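Local structure of putative mannose-1-phosphate guanylyl transferase (Thermus thermophilus, 2CU2) at residues Met125-Gly138 with Val184-Thr196. The protein probably transfers a guanylyl group from GTP to mannose 1-phosphate, making GDP-mannose. Sequence-based numbering, arbitrary orientation.
Sequences MLEAAEEGFVVALG and VWNGGVFAFAPAT
Met125 turns its chain back at the last torsion (chi3 58°), which lays CE over the backbone of strand 189-192, 3.7 Å from CB of Ala191 and against CG1 of Val189. Leu137 holds CG anti to its backbone N (chi1 168°), and its CD2 meets CG2 of Val189 at 3.7 Å. An unbranched, flexible methionine suits the seam between helix and sheet, and the small Ala191 lets the helix come close.

Beneath these side chains the strands run antiparallel. Val135 and Ala191 form a hydrogen-bonded pair, Val135 N to Ala191 O at 3.0 Å and Ala191 N to Val135 O at 2.9 Å. Beyond Ala136 the register slips by two residues: Leu137 N gives Val189 O only a weak bond, while Leu137 O receives Gly187 N at 2.7 Å. Asn186 OD1 closes an Asx turn by accepting Gly188 N in its carbonyl plane, and a water that accepts from Leu137 N also lies within bonding distance of Asn186 OD1 and Val189 O. Gly187 suits the bulge because a CB would collide with Leu137 CD2.

The small Ala136 makes room for the flat Phe190 ring on the face they share, CE2 lying obliquely 3.9 Å from Ala136 CB; an alanine in place of Phe190 would probably leave a gap beside that methyl. Helix 115-128 packed on a mixed sheet, with a bulged antiparallel strand beside 134-139, is consistent with the GT-A-like nucleotidyltransferase fold.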
# COMPACT_ATOMS: atom_id res chain seq x y z
N MET A 125 30.96 -25.33 -18.78
CA MET A 125 31.82 -25.05 -17.64
C MET A 125 32.40 -26.36 -17.10
O MET A 125 33.57 -26.42 -16.73
CB MET A 125 31.03 -24.33 -16.54
CG MET A 125 30.89 -22.82 -16.77
SD MET A 125 29.89 -22.00 -15.51
CE MET A 125 30.81 -22.41 -14.02
N LEU A 126 31.58 -27.40 -17.07
CA LEU A 126 32.03 -28.70 -16.59
C LEU A 126 33.20 -29.20 -17.44
O LEU A 126 34.20 -29.70 -16.91
CB LEU A 126 30.88 -29.71 -16.64
CG LEU A 126 29.71 -29.38 -15.72
CD1 LEU A 126 28.55 -30.34 -15.98
CD2 LEU A 126 30.17 -29.46 -14.27
N GLU A 127 33.09 -29.03 -18.76
CA GLU A 127 34.13 -29.46 -19.69
C GLU A 127 35.42 -28.65 -19.51
O GLU A 127 36.53 -29.17 -19.58
CB GLU A 127 33.60 -29.29 -21.11
CG GLU A 127 32.42 -30.22 -21.41
CD GLU A 127 32.36 -30.48 -22.89
OE1 GLU A 127 32.39 -29.52 -23.65
OE2 GLU A 127 32.28 -31.64 -23.29
N ALA A 128 35.24 -27.34 -19.32
CA ALA A 128 36.40 -26.46 -19.21
C ALA A 128 37.12 -26.67 -17.87
O ALA A 128 38.19 -26.15 -17.62
CB ALA A 128 35.92 -25.01 -19.32
N ALA A 129 36.45 -27.43 -16.99
CA ALA A 129 37.02 -27.69 -15.67
C ALA A 129 37.98 -28.87 -15.69
O ALA A 129 37.77 -29.90 -15.06
CB ALA A 129 35.86 -27.97 -14.71
N GLU A 130 39.05 -28.73 -16.50
CA GLU A 130 40.07 -29.77 -16.53
C GLU A 130 40.97 -29.70 -15.29
O GLU A 130 40.68 -29.01 -14.32
CB GLU A 130 40.91 -29.57 -17.80
CG GLU A 130 40.06 -29.71 -19.07
CD GLU A 130 40.97 -29.64 -20.28
OE1 GLU A 130 41.76 -28.71 -20.37
OE2 GLU A 130 40.86 -30.51 -21.15
N GLU A 131 42.07 -30.48 -15.33
CA GLU A 131 42.96 -30.49 -14.17
C GLU A 131 43.54 -29.11 -13.88
O GLU A 131 44.29 -28.54 -14.66
CB GLU A 131 44.09 -31.49 -14.44
CG GLU A 131 44.92 -31.77 -13.19
CD GLU A 131 45.56 -33.14 -13.29
OE1 GLU A 131 45.37 -33.79 -14.31
OE2 GLU A 131 46.23 -33.55 -12.35
N GLY A 132 43.20 -28.58 -12.69
CA GLY A 132 43.86 -27.38 -12.21
C GLY A 132 42.93 -26.17 -12.31
O GLY A 132 42.98 -25.24 -11.51
N PHE A 133 42.02 -26.21 -13.29
CA PHE A 133 41.21 -25.03 -13.58
C PHE A 133 39.96 -24.95 -12.70
O PHE A 133 39.25 -25.92 -12.49
CB PHE A 133 40.82 -25.07 -15.06
CG PHE A 133 42.03 -24.88 -15.92
CD1 PHE A 133 42.67 -25.99 -16.47
CD2 PHE A 133 42.55 -23.61 -16.12
CE1 PHE A 133 43.84 -25.83 -17.20
CE2 PHE A 133 43.72 -23.45 -16.86
CZ PHE A 133 44.37 -24.56 -17.40
N VAL A 134 39.76 -23.71 -12.22
CA VAL A 134 38.45 -23.35 -11.70
C VAL A 134 37.68 -22.54 -12.74
O VAL A 134 38.21 -21.64 -13.38
CB VAL A 134 38.64 -22.52 -10.42
CG1 VAL A 134 39.10 -21.11 -10.78
CG2 VAL A 134 37.34 -22.44 -9.66
N VAL A 135 36.41 -22.86 -13.00
CA VAL A 135 35.65 -22.18 -14.04
C VAL A 135 34.54 -21.28 -13.47
O VAL A 135 33.82 -21.68 -12.56
CB VAL A 135 34.99 -23.21 -15.01
CG1 VAL A 135 34.43 -22.48 -16.24
CG2 VAL A 135 36.02 -24.26 -15.43
N ALA A 136 34.41 -20.08 -14.03
CA ALA A 136 33.39 -19.14 -13.60
C ALA A 136 32.45 -18.78 -14.74
O ALA A 136 32.77 -18.99 -15.92
CB ALA A 136 34.05 -17.87 -13.04
N LEU A 137 31.28 -18.26 -14.38
CA LEU A 137 30.26 -17.86 -15.34
C LEU A 137 30.26 -16.35 -15.46
O LEU A 137 30.19 -15.64 -14.45
CB LEU A 137 28.87 -18.32 -14.89
CG LEU A 137 27.64 -17.75 -15.64
CD1 LEU A 137 27.57 -18.31 -17.06
CD2 LEU A 137 26.37 -18.10 -14.87
N GLY A 138 30.35 -15.86 -16.69
CA GLY A 138 30.35 -14.43 -16.93
C GLY A 138 29.15 -14.01 -17.77
O GLY A 138 28.58 -14.82 -18.50
N VAL A 184 33.25 -8.47 -17.66
CA VAL A 184 31.91 -9.06 -17.59
C VAL A 184 31.47 -9.30 -16.14
O VAL A 184 32.28 -9.31 -15.22
CB VAL A 184 31.92 -10.38 -18.36
CG1 VAL A 184 32.27 -10.12 -19.83
CG2 VAL A 184 32.93 -11.34 -17.76
N TRP A 185 30.14 -9.43 -15.95
CA TRP A 185 29.60 -9.66 -14.61
C TRP A 185 29.92 -11.07 -14.12
O TRP A 185 29.86 -12.05 -14.86
CB TRP A 185 28.07 -9.49 -14.65
CG TRP A 185 27.65 -8.06 -14.72
CD1 TRP A 185 28.33 -6.93 -14.22
CD2 TRP A 185 26.37 -7.58 -15.22
NE1 TRP A 185 27.62 -5.78 -14.37
CE2 TRP A 185 26.34 -6.18 -15.02
CE3 TRP A 185 25.27 -8.21 -15.81
CZ2 TRP A 185 25.23 -5.45 -15.43
CZ3 TRP A 185 24.15 -7.49 -16.22
CH2 TRP A 185 24.14 -6.10 -16.02
N ASN A 186 30.31 -11.16 -12.83
CA ASN A 186 30.48 -12.46 -12.19
C ASN A 186 29.10 -13.08 -11.89
O ASN A 186 28.30 -12.53 -11.15
CB ASN A 186 31.23 -12.23 -10.87
CG ASN A 186 31.56 -13.54 -10.20
OD1 ASN A 186 30.80 -14.51 -10.22
ND2 ASN A 186 32.73 -13.55 -9.54
N GLY A 187 28.83 -14.22 -12.54
CA GLY A 187 27.49 -14.79 -12.45
C GLY A 187 27.27 -15.61 -11.16
O GLY A 187 26.18 -16.09 -10.88
N GLY A 188 28.35 -15.81 -10.39
CA GLY A 188 28.08 -16.48 -9.12
C GLY A 188 28.08 -18.01 -9.25
O GLY A 188 27.78 -18.74 -8.32
N VAL A 189 28.39 -18.49 -10.47
CA VAL A 189 28.42 -19.93 -10.69
C VAL A 189 29.84 -20.44 -10.96
O VAL A 189 30.65 -19.80 -11.61
CB VAL A 189 27.51 -20.26 -11.88
CG1 VAL A 189 27.54 -21.76 -12.16
CG2 VAL A 189 26.09 -19.84 -11.57
N PHE A 190 30.13 -21.62 -10.39
CA PHE A 190 31.49 -22.16 -10.52
C PHE A 190 31.48 -23.66 -10.80
O PHE A 190 30.57 -24.39 -10.41
CB PHE A 190 32.24 -21.87 -9.23
CG PHE A 190 32.22 -20.39 -8.94
CD1 PHE A 190 31.29 -19.89 -8.03
CD2 PHE A 190 33.12 -19.55 -9.57
CE1 PHE A 190 31.28 -18.53 -7.75
CE2 PHE A 190 33.10 -18.19 -9.27
CZ PHE A 190 32.18 -17.67 -8.37
N ALA A 191 32.53 -24.10 -11.51
CA ALA A 191 32.67 -25.52 -11.81
C ALA A 191 34.13 -25.97 -11.69
O ALA A 191 35.04 -25.36 -12.24
CB ALA A 191 32.17 -25.76 -13.24
N PHE A 192 34.33 -27.03 -10.89
CA PHE A 192 35.68 -27.55 -10.70
C PHE A 192 35.64 -28.97 -10.15
O PHE A 192 34.66 -29.43 -9.58
CB PHE A 192 36.39 -26.63 -9.70
CG PHE A 192 35.52 -26.40 -8.50
CD1 PHE A 192 35.51 -27.32 -7.46
CD2 PHE A 192 34.73 -25.26 -8.43
CE1 PHE A 192 34.72 -27.09 -6.34
CE2 PHE A 192 33.94 -25.04 -7.31
CZ PHE A 192 33.93 -25.95 -6.26
N ALA A 193 36.75 -29.70 -10.36
CA ALA A 193 36.91 -30.95 -9.64
C ALA A 193 37.14 -30.67 -8.16
O ALA A 193 37.85 -29.73 -7.79
CB ALA A 193 38.10 -31.70 -10.23
N PRO A 194 36.49 -31.46 -7.30
CA PRO A 194 36.60 -31.27 -5.87
C PRO A 194 38.05 -31.08 -5.41
O PRO A 194 38.35 -30.25 -4.55
CB PRO A 194 35.96 -32.48 -5.20
CG PRO A 194 35.00 -33.10 -6.20
CD PRO A 194 35.59 -32.57 -7.60
N ALA A 195 38.96 -31.88 -5.99
CA ALA A 195 40.36 -31.78 -5.58
C ALA A 195 40.96 -30.39 -5.86
O ALA A 195 41.74 -29.86 -5.08
CB ALA A 195 41.18 -32.86 -6.30
N THR A 196 40.62 -29.82 -7.03
CA THR A 196 41.20 -28.51 -7.35
C THR A 196 40.78 -27.43 -6.34
O THR A 196 41.51 -26.48 -6.07
CB THR A 196 40.87 -28.10 -8.79
OG1 THR A 196 41.39 -29.08 -9.70
CG2 THR A 196 41.46 -26.73 -9.13
O HOH W 1 39.13 -28.52 -11.79
O HOH W 2 30.95 -16.99 -11.65